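Local coordinates for KLLA0C04147p (Kluyveromyces lactis, PDB 5H2D), which binds ergosterol in its oxysterol-binding ORD domain, the part of Osh1 present here, and probably transfers sterols, at residues Ser109-Val114 with Trp318-Arg323; Glu78-Ala83 with Ala103-Ser108. One frame throughout, in Å; residues are numbered along the deposited sequence.

Contact 1: residues Ser109-Val114 with Trp318-Arg323; sequences SYASTV and WHVNER. With ERG (ergosterol), chain B.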
ATOM      1  N   SER A 109       4.662  -6.863   0.011  1.00 11.72           N
ATOM      2  CA  SER A 109       3.840  -6.096  -0.920  1.00 11.68           C
ATOM      3  C   SER A 109       4.578  -5.686  -2.190  1.00 12.75           C
ATOM      4  O   SER A 109       4.012  -4.944  -3.009  1.00 12.78           O
ATOM      5  CB  SER A 109       3.276  -4.861  -0.226  1.00 13.96           C
ATOM      6  OG  SER A 109       4.264  -4.265   0.585  1.00 12.88           O
ATOM      7  N   TYR A 110       5.793  -6.184  -2.415  1.00 10.92           N
ATOM      8  CA  TYR A 110       6.520  -5.785  -3.614  1.00 10.88           C
ATOM      9  C   TYR A 110       6.414  -6.782  -4.760  1.00 12.12           C
ATOM     10  O   TYR A 110       6.608  -6.392  -5.917  1.00 11.53           O
ATOM     11  CB  TYR A 110       7.994  -5.461  -3.250  1.00 12.35           C
ATOM     12  CG  TYR A 110       7.915  -4.166  -2.499  1.00 11.94           C
ATOM     13  CD1 TYR A 110       7.732  -2.968  -3.184  1.00 12.21           C
ATOM     14  CD2 TYR A 110       7.826  -4.153  -1.114  1.00 11.60           C
ATOM     15  CE1 TYR A 110       7.536  -1.797  -2.519  1.00 10.67           C
ATOM     16  CE2 TYR A 110       7.624  -2.974  -0.434  1.00 13.73           C
ATOM     17  CZ  TYR A 110       7.474  -1.797  -1.145  1.00 12.77           C
ATOM     18  OH  TYR A 110       7.247  -0.626  -0.479  1.00 15.99           O
ATOM     19  N   ALA A 111       6.011  -8.026  -4.499  1.00 12.62           N
ATOM     20  CA  ALA A 111       5.813  -8.956  -5.605  1.00 12.26           C
ATOM     21  C   ALA A 111       4.785  -8.430  -6.592  1.00 11.22           C
ATOM     22  O   ALA A 111       4.921  -8.626  -7.806  1.00 13.26           O
ATOM     23  CB  ALA A 111       5.374 -10.322  -5.088  1.00 11.79           C
ATOM     24  N   SER A 112       3.743  -7.768  -6.091  1.00 11.40           N
ATOM     25  CA  SER A 112       2.665  -7.283  -6.943  1.00 12.03           C
ATOM     26  C   SER A 112       3.093  -6.151  -7.867  1.00 10.77           C
ATOM     27  O   SER A 112       2.334  -5.822  -8.778  1.00 11.45           O
ATOM     28  CB  SER A 112       1.489  -6.807  -6.086  1.00 12.54           C
ATOM     29  OG  SER A 112       1.890  -5.742  -5.245  1.00 11.87           O
ATOM     30  N   THR A 113       4.276  -5.565  -7.668  1.00 10.15           N
ATOM     31  CA  THR A 113       4.714  -4.468  -8.537  1.00 10.47           C
ATOM     32  C   THR A 113       5.330  -4.964  -9.843  1.00 10.12           C
ATOM     33  O   THR A 113       5.400  -4.200 -10.816  1.00 12.97           O
ATOM     34  CB  THR A 113       5.716  -3.549  -7.812  1.00 11.33           C
ATOM     35  OG1 THR A 113       6.955  -4.230  -7.556  1.00 11.46           O
ATOM     36  CG2 THR A 113       5.145  -3.046  -6.494  1.00 12.66           C
ATOM     37  N   VAL A 114       5.746  -6.225  -9.899  1.00 11.14           N
ATOM     38  CA  VAL A 114       6.370  -6.748 -11.108  1.00 11.58           C
ATOM     39  C   VAL A 114       5.359  -6.780 -12.250  1.00 13.56           C
ATOM     40  O   VAL A 114       4.164  -7.033 -12.050  1.00 13.62           O
ATOM     41  CB  VAL A 114       6.947  -8.145 -10.825  1.00 15.40           C
ATOM     42  CG1 VAL A 114       7.587  -8.715 -12.072  1.00 19.05           C
ATOM     43  CG2 VAL A 114       7.966  -8.050  -9.705  1.00 15.89           C
ATOM     44  N   TRP A 318       6.857 -16.502   3.889  1.00 17.18           N
ATOM     45  CA  TRP A 318       6.000 -15.865   2.897  1.00 18.42           C
ATOM     46  C   TRP A 318       6.274 -16.428   1.507  1.00 15.38           C
ATOM     47  O   TRP A 318       7.428 -16.675   1.146  1.00 16.64           O
ATOM     48  CB  TRP A 318       6.209 -14.341   2.902  1.00 15.54           C
ATOM     49  CG  TRP A 318       5.560 -13.684   1.731  1.00 14.52           C
ATOM     50  CD1 TRP A 318       4.239 -13.353   1.604  1.00 15.63           C
ATOM     51  CD2 TRP A 318       6.187 -13.324   0.498  1.00 14.72           C
ATOM     52  NE1 TRP A 318       4.008 -12.808   0.364  1.00 13.95           N
ATOM     53  CE2 TRP A 318       5.188 -12.773  -0.333  1.00 14.05           C
ATOM     54  CE3 TRP A 318       7.494 -13.410   0.015  1.00 16.64           C
ATOM     55  CZ2 TRP A 318       5.461 -12.297  -1.615  1.00 14.60           C
ATOM     56  CZ3 TRP A 318       7.766 -12.940  -1.265  1.00 18.16           C
ATOM     57  CH2 TRP A 318       6.749 -12.397  -2.064  1.00 16.78           C
ATOM     58  N   HIS A 319       5.209 -16.618   0.726  1.00 17.38           N
ATOM     59  CA  HIS A 319       5.337 -16.976  -0.679  1.00 17.70           C
ATOM     60  C   HIS A 319       4.313 -16.195  -1.488  1.00 15.99           C
ATOM     61  O   HIS A 319       3.195 -15.966  -1.021  1.00 17.13           O
ATOM     62  CB  HIS A 319       5.128 -18.482  -0.905  1.00 21.25           C
ATOM     63  CG  HIS A 319       5.566 -18.957  -2.256  1.00 28.08           C
ATOM     64  ND1 HIS A 319       4.871 -18.663  -3.413  1.00 24.65           N
ATOM     65  CD2 HIS A 319       6.631 -19.704  -2.636  1.00 29.15           C
ATOM     66  CE1 HIS A 319       5.488 -19.210  -4.445  1.00 26.74           C
ATOM     67  NE2 HIS A 319       6.560 -19.844  -4.002  1.00 28.94           N
ATOM     68  N   VAL A 320       4.698 -15.812  -2.708  1.00 16.78           N
ATOM     69  CA  VAL A 320       3.824 -15.016  -3.567  1.00 16.57           C
ATOM     70  C   VAL A 320       2.588 -15.817  -3.953  1.00 19.61           C
ATOM     71  O   VAL A 320       2.651 -17.036  -4.184  1.00 20.79           O
ATOM     72  CB  VAL A 320       4.598 -14.544  -4.811  1.00 16.82           C
ATOM     73  CG1 VAL A 320       4.962 -15.719  -5.696  1.00 20.27           C
ATOM     74  CG2 VAL A 320       3.789 -13.509  -5.596  1.00 15.71           C
ATOM     75  N   ASN A 321       1.449 -15.130  -4.027  1.00 15.11           N
ATOM     76  CA  ASN A 321       0.226 -15.739  -4.523  1.00 16.68           C
ATOM     77  C   ASN A 321       0.371 -16.103  -5.994  1.00 18.13           C
ATOM     78  O   ASN A 321       1.108 -15.459  -6.751  1.00 18.66           O
ATOM     79  CB  ASN A 321      -0.960 -14.784  -4.340  1.00 17.92           C
ATOM     80  CG  ASN A 321      -1.405 -14.677  -2.893  1.00 17.11           C
ATOM     81  OD1 ASN A 321      -1.413 -15.669  -2.167  1.00 19.07           O
ATOM     82  ND2 ASN A 321      -1.766 -13.473  -2.460  1.00 15.72           N
ATOM     83  N   GLU A 322      -0.354 -17.144  -6.402  1.00 19.81           N
ATOM     84  CA  GLU A 322      -0.452 -17.450  -7.822  1.00 24.47           C
ATOM     85  C   GLU A 322      -1.097 -16.280  -8.552  1.00 22.68           C
ATOM     86  O   GLU A 322      -1.993 -15.605  -8.031  1.00 20.97           O
ATOM     87  CB  GLU A 322      -1.254 -18.734  -8.050  1.00 30.24           C
ATOM     88  CG  GLU A 322      -2.752 -18.538  -8.077  1.00 34.38           C
ATOM     89  CD  GLU A 322      -3.505 -19.841  -8.295  1.00 51.21           C
ATOM     90  OE1 GLU A 322      -4.734 -19.869  -8.053  1.00 55.64           O
ATOM     91  OE2 GLU A 322      -2.866 -20.838  -8.703  1.00 54.71           O
ATOM     92  N   ARG A 323      -0.624 -16.030  -9.766  1.00 20.57           N
ATOM     93  CA  ARG A 323      -0.939 -14.805 -10.492  1.00 19.38           C
ATOM     94  C   ARG A 323      -1.446 -15.169 -11.877  1.00 17.97           C
ATOM     95  O   ARG A 323      -0.661 -15.335 -12.820  1.00 20.42           O
ATOM     96  CB  ARG A 323       0.279 -13.895 -10.570  1.00 20.55           C
ATOM     97  CG  ARG A 323      -0.021 -12.517 -11.069  1.00 21.85           C
ATOM     98  CD  ARG A 323       1.099 -11.582 -10.661  1.00 23.25           C
ATOM     99  NE  ARG A 323       1.051 -10.370 -11.452  1.00 19.96           N
ATOM    100  CZ  ARG A 323       1.909  -9.359 -11.341  1.00 18.39           C
ATOM    101  NH1 ARG A 323       2.897  -9.385 -10.450  1.00 16.89           N
ATOM    102  NH2 ARG A 323       1.759  -8.312 -12.125  1.00 16.31           N
TER
HETATM  103  C1  ERG B1301       5.105   0.671  -4.385  1.00  9.20           C
HETATM  104  C2  ERG B1301       4.431   0.151  -3.117  1.00  9.76           C
HETATM  105  C3  ERG B1301       3.955   1.348  -2.336  1.00 10.84           C
HETATM  106  C4  ERG B1301       2.962   2.163  -3.166  1.00 11.30           C
HETATM  107  C5  ERG B1301       3.477   2.501  -4.462  1.00 10.61           C
HETATM  108  C6  ERG B1301       3.085   3.696  -5.049  1.00 10.14           C
HETATM  109  C7  ERG B1301       3.483   4.077  -6.341  1.00 11.51           C
HETATM  110  C8  ERG B1301       4.299   3.243  -7.111  1.00  9.91           C
HETATM  111  C9  ERG B1301       4.900   2.119  -6.471  1.00 10.00           C
HETATM  112  C10 ERG B1301       4.163   1.531  -5.239  1.00 10.36           C
HETATM  113  C11 ERG B1301       5.387   0.986  -7.470  1.00 11.85           C
HETATM  114  C12 ERG B1301       5.989   1.541  -8.765  1.00 11.14           C
HETATM  115  C13 ERG B1301       4.964   2.509  -9.393  1.00 10.89           C
HETATM  116  C14 ERG B1301       4.838   3.673  -8.385  1.00  9.71           C
HETATM  117  C15 ERG B1301       4.043   4.689  -9.180  1.00 11.42           C
HETATM  118  C16 ERG B1301       4.594   4.553 -10.629  1.00 10.00           C
HETATM  119  C17 ERG B1301       5.510   3.299 -10.588  1.00 10.55           C
HETATM  120  C18 ERG B1301       3.621   1.826  -9.734  1.00 10.93           C
HETATM  121  C19 ERG B1301       3.008   0.646  -5.784  1.00 10.28           C
HETATM  122  C20 ERG B1301       5.508   2.624 -11.979  1.00 11.72           C
HETATM  123  C21 ERG B1301       6.308   1.329 -12.050  1.00 13.03           C
HETATM  124  C22 ERG B1301       6.122   3.639 -12.935  1.00 12.25           C
HETATM  125  C23 ERG B1301       5.293   4.262 -14.013  1.00 13.49           C
HETATM  126  C24 ERG B1301       5.922   5.303 -14.939  1.00 12.13           C
HETATM  127  C25 ERG B1301       5.437   5.036 -16.370  1.00 13.74           C
HETATM  128  C26 ERG B1301       5.911   3.639 -16.788  1.00 15.98           C
HETATM  129  C27 ERG B1301       6.009   6.043 -17.382  1.00 16.98           C
HETATM  130  C28 ERG B1301       5.466   6.661 -14.441  1.00 11.57           C
HETATM  131  O1  ERG B1301       3.334   0.921  -1.071  1.00 12.53           O
HETATM  132  O   HOH W   1       4.042 -11.560  -8.884  1.00 25.68           O

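Contact 2: residues Glu78-Ala83 with Ala103-Ser108; sequences EDLEYA and AIFTVS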
ATOM      1  N   GLU A  78      -2.670  -2.236  -1.689  1.00  9.88           N
ATOM      2  CA  GLU A  78      -1.995  -3.503  -1.927  1.00  9.29           C
ATOM      3  C   GLU A  78      -0.940  -3.818  -0.866  1.00 11.82           C
ATOM      4  O   GLU A  78      -0.424  -4.941  -0.853  1.00 11.81           O
ATOM      5  CB  GLU A  78      -1.390  -3.511  -3.341  1.00 10.73           C
ATOM      6  CG  GLU A  78      -2.483  -3.467  -4.427  1.00 10.64           C
ATOM      7  CD  GLU A  78      -1.961  -3.595  -5.859  1.00 12.22           C
ATOM      8  OE1 GLU A  78      -1.245  -4.575  -6.174  1.00 14.21           O
ATOM      9  OE2 GLU A  78      -2.303  -2.727  -6.692  1.00 13.81           O
ATOM     10  N   ASP A  79      -0.623  -2.868   0.025  1.00 10.53           N
ATOM     11  CA  ASP A  79       0.157  -3.187   1.222  1.00 10.68           C
ATOM     12  C   ASP A  79      -0.470  -4.336   1.992  1.00 10.90           C
ATOM     13  O   ASP A  79       0.227  -5.069   2.710  1.00 12.84           O
ATOM     14  CB  ASP A  79       0.233  -2.003   2.196  1.00 10.68           C
ATOM     15  CG  ASP A  79       1.137  -0.878   1.750  1.00 11.60           C
ATOM     16  OD1 ASP A  79       1.955  -1.043   0.812  1.00 12.87           O
ATOM     17  OD2 ASP A  79       1.000   0.203   2.382  1.00 13.08           O
ATOM     18  N   LEU A  80      -1.781  -4.495   1.868  1.00  9.67           N
ATOM     19  CA  LEU A  80      -2.536  -5.416   2.711  1.00 13.78           C
ATOM     20  C   LEU A  80      -2.690  -6.806   2.116  1.00 11.88           C
ATOM     21  O   LEU A  80      -3.367  -7.644   2.728  1.00 12.50           O
ATOM     22  CB  LEU A  80      -3.924  -4.829   2.985  1.00 12.05           C
ATOM     23  CG  LEU A  80      -3.889  -3.455   3.649  1.00 11.59           C
ATOM     24  CD1 LEU A  80      -5.300  -2.977   3.928  1.00 14.54           C
ATOM     25  CD2 LEU A  80      -3.050  -3.512   4.933  1.00 14.20           C
ATOM     26  N   GLU A  81      -2.096  -7.082   0.948  1.00 10.54           N
ATOM     27  CA  GLU A  81      -2.370  -8.348   0.273  1.00 10.06           C
ATOM     28  C   GLU A  81      -2.068  -9.540   1.176  1.00 12.18           C
ATOM     29  O   GLU A  81      -2.818 -10.523   1.186  1.00 13.53           O
ATOM     30  CB  GLU A  81      -1.562  -8.458  -1.024  1.00 11.81           C
ATOM     31  CG  GLU A  81      -1.828  -9.753  -1.767  1.00 11.29           C
ATOM     32  CD  GLU A  81      -1.176  -9.799  -3.152  1.00 14.48           C
ATOM     33  OE1 GLU A  81      -0.577  -8.789  -3.584  1.00 13.84           O
ATOM     34  OE2 GLU A  81      -1.251 -10.852  -3.815  1.00 14.39           O
ATOM     35  N   TYR A  82      -0.981  -9.473   1.938  1.00 11.55           N
ATOM     36  CA  TYR A  82      -0.569 -10.574   2.809  1.00 12.18           C
ATOM     37  C   TYR A  82      -0.684 -10.192   4.283  1.00 14.75           C
ATOM     38  O   TYR A  82       0.172 -10.535   5.098  1.00 13.58           O
ATOM     39  CB  TYR A  82       0.853 -11.012   2.471  1.00 12.94           C
ATOM     40  CG  TYR A  82       1.017 -11.406   1.013  1.00 12.35           C
ATOM     41  CD1 TYR A  82       0.758 -12.709   0.586  1.00 12.77           C
ATOM     42  CD2 TYR A  82       1.431 -10.479   0.058  1.00 12.79           C
ATOM     43  CE1 TYR A  82       0.902 -13.086  -0.747  1.00 14.43           C
ATOM     44  CE2 TYR A  82       1.588 -10.847  -1.274  1.00 12.86           C
ATOM     45  CZ  TYR A  82       1.310 -12.138  -1.678  1.00 15.27           C
ATOM     46  OH  TYR A  82       1.469 -12.482  -3.004  1.00 14.25           O
ATOM     47  N   ALA A  83      -1.743  -9.464   4.632  1.00 15.14           N
ATOM     48  CA  ALA A  83      -1.944  -8.987   5.993  1.00 15.32           C
ATOM     49  C   ALA A  83      -2.136 -10.117   7.005  1.00 16.92           C
ATOM     50  O   ALA A  83      -2.030  -9.848   8.207  1.00 16.64           O
ATOM     51  CB  ALA A  83      -3.145  -8.038   6.038  1.00 16.63           C
ATOM     52  N   ALA A 103       8.370  -7.403   9.733  1.00 15.20           N
ATOM     53  CA  ALA A 103       9.326  -7.080   8.680  1.00 15.15           C
ATOM     54  C   ALA A 103       8.974  -7.789   7.386  1.00 14.57           C
ATOM     55  O   ALA A 103       9.010  -7.192   6.304  1.00 14.74           O
ATOM     56  CB  ALA A 103      10.740  -7.465   9.112  1.00 16.91           C
ATOM     57  N   ILE A 104       8.677  -9.083   7.472  1.00 15.10           N
ATOM     58  CA  ILE A 104       8.369  -9.796   6.242  1.00 13.57           C
ATOM     59  C   ILE A 104       7.052  -9.297   5.659  1.00 15.94           C
ATOM     60  O   ILE A 104       6.916  -9.199   4.436  1.00 13.76           O
ATOM     61  CB  ILE A 104       8.410 -11.313   6.488  1.00 17.51           C
ATOM     62  CG1 ILE A 104       9.866 -11.706   6.767  1.00 17.72           C
ATOM     63  CG2 ILE A 104       7.883 -12.071   5.277  1.00 16.75           C
ATOM     64  CD1 ILE A 104      10.069 -13.102   7.316  1.00 18.67           C
ATOM     65  N   PHE A 105       6.099  -8.886   6.506  1.00 13.43           N
ATOM     66  CA  PHE A 105       4.934  -8.177   5.974  1.00 13.13           C
ATOM     67  C   PHE A 105       5.338  -6.961   5.137  1.00 12.95           C
ATOM     68  O   PHE A 105       4.760  -6.718   4.068  1.00 12.58           O
ATOM     69  CB  PHE A 105       3.998  -7.744   7.104  1.00 12.56           C
ATOM     70  CG  PHE A 105       2.935  -6.774   6.655  1.00 14.16           C
ATOM     71  CD1 PHE A 105       1.814  -7.222   5.971  1.00 13.51           C
ATOM     72  CD2 PHE A 105       3.065  -5.414   6.909  1.00 13.68           C
ATOM     73  CE1 PHE A 105       0.836  -6.315   5.539  1.00 14.40           C
ATOM     74  CE2 PHE A 105       2.093  -4.514   6.501  1.00 14.41           C
ATOM     75  CZ  PHE A 105       0.977  -4.961   5.813  1.00 13.66           C
ATOM     76  N   THR A 106       6.297  -6.158   5.614  1.00 12.41           N
ATOM     77  CA  THR A 106       6.659  -4.964   4.844  1.00 13.24           C
ATOM     78  C   THR A 106       7.293  -5.320   3.506  1.00 13.75           C
ATOM     79  O   THR A 106       7.199  -4.529   2.557  1.00 15.31           O
ATOM     80  CB  THR A 106       7.603  -4.032   5.628  1.00 14.78           C
ATOM     81  OG1 THR A 106       8.932  -4.571   5.669  1.00 14.18           O
ATOM     82  CG2 THR A 106       7.092  -3.788   7.055  1.00 15.25           C
ATOM     83  N   VAL A 107       7.895  -6.505   3.401  1.00 12.44           N
ATOM     84  CA  VAL A 107       8.516  -6.951   2.158  1.00 12.67           C
ATOM     85  C   VAL A 107       7.494  -7.565   1.214  1.00 13.44           C
ATOM     86  O   VAL A 107       7.666  -7.516  -0.015  1.00 13.62           O
ATOM     87  CB  VAL A 107       9.637  -7.955   2.492  1.00 13.20           C
ATOM     88  CG1 VAL A 107      10.178  -8.617   1.225  1.00 17.11           C
ATOM     89  CG2 VAL A 107      10.747  -7.267   3.285  1.00 15.55           C
ATOM     90  N   SER A 108       6.410  -8.113   1.765  1.00 12.47           N
ATOM     91  CA  SER A 108       5.488  -8.948   1.008  1.00 12.54           C
ATOM     92  C   SER A 108       4.729  -8.182  -0.069  1.00 12.58           C
ATOM     93  O   SER A 108       4.169  -8.811  -0.962  1.00 12.84           O
ATOM     94  CB  SER A 108       4.487  -9.599   1.963  1.00 11.22           C
ATOM     95  OG  SER A 108       3.604  -8.644   2.541  1.00 11.24           O
TER
HETATM   96  O   HOH W   2       1.084  -7.559   1.842  1.00 12.96           O
HETATM   97  O   HOH W   3       3.144  -4.576   3.096  1.00 13.31           O

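Contact 1: residues Ser109-Val114 with Trp318-Arg323
The methyl of Ala111 sits at the edge of the Trp318 indole, near the ring plane, with CB 3.9 Å from CH2. Val320, two residues on, meets the same methyl: its CG2, anti to the backbone N, comes 3.6 Å from Ala111 CB. Two apolar groups from the end of strand 314-319 and the loop just beyond it thus share one small side chain on the short 3-10 segment 111-113. Past this hydrophobic spot the pairing becomes polar. Arg323 runs extended from CG to NE, which carries its guanidinium to the C-terminal end of segment 109-114. There NH2 donates to Val114 O at 2.7 Å, nearly in line with the carbonyl and with the oxygen 18° out of the guanidinium plane, while NH1 adds a weak bond to that same oxygen. Water 1 lies in the guanidinium plane, accepts from NH1 at 2.9 Å and donates a hydrogen bond to Ala111 O. Asn329 O takes a further bond from NH2.

Within segment 109-114, Tyr110 O receives both Thr113 N and Thr113 OG1, the hydroxyl at 2.7 Å and in the carbonyl plane. On the sterol side Tyr110 belongs to the ergosterol pocket of this OSBP-family domain; C2 of the ligand lies 3.7 Å from Tyr110 CE1, oblique to the ring. The segment therefore has one flank on the sterol and another on the loop after strand 314-319. Because the arginine grips main-chain carbonyls, directly at Val114 and through water at Ala111, the polar half of the contact depends on the path of the backbone turn, and the positive charge of Arg323 probably polarises the Val114 carbonyl.

Contact 2: residues Glu78-Ala83 with Ala103-Ser108
The Phe105 ring has water 3 over one face, 3.4 Å above the plane and toward the rim, and Tyr82 O at its edge in the plane; the Tyr82 ring carries Glu81 CG over one of its faces, while Ser108 O approaches it obliquely. The contact sets a type I beta turn, Leu80 to Ala83, and the residue before it against the C-terminal part of helix 95-108 in the oxysterol-binding domain. Phe105 reaches across because CG stands anti to the backbone N (chi1 168°), sending the ring out from the helix. Its CE1 comes 3.2 Å from Asp79 O, the carbonyl just before the turn, and 3.9 Å from Ala83 CA in the turn itself, both oblique to the ring, and Leu80 CD2 lies more loosely near its edge.

Tyr82 packs on Ser108 instead: CB is 3.6 Å from OG, and CE2 lies close to Ser108 O. Farther out, the phenol OH is hydrogen-bonded to Asn321 N and the ring meets Trp318 edge-to-face. The Asp79 carboxylate, a member of the ergosterol pocket, touches the sterol and forms a salt bridge with Lys205, while its backbone oxygen faces the helix.

No direct hydrogen bond joins the two segments; water does that work. Water 2 donates to Asp79 O and Ser108 OG and accepts from Tyr82 N, and water 3 donates to Asp79 O and Phe105 O. Phe105 O is also reached by Ser108 N and by Ser108 OG, which come from the same face of its carbonyl plane, the hydroxyl at 2.7 Å.

Contact 2 comes first along the chain and contact 1 follows, with centres about 9 Å apart inside the oxysterol-binding domain. Segment 109-114 directly continues helix 95-108, so one stretch of chain serves both. The contacts also touch: besides the partners of Tyr82, Glu81 OE2 lies 3.0 Å from Asn321 ND2, a probable hydrogen bond. Strand 314-319, reached after a long run of strands, is thereby tied to the helical region that precedes them. Each contact holds one residue of the ergosterol pocket, Asp79 in contact 2 and Tyr110 in contact 1, linking the sterol site to this junction.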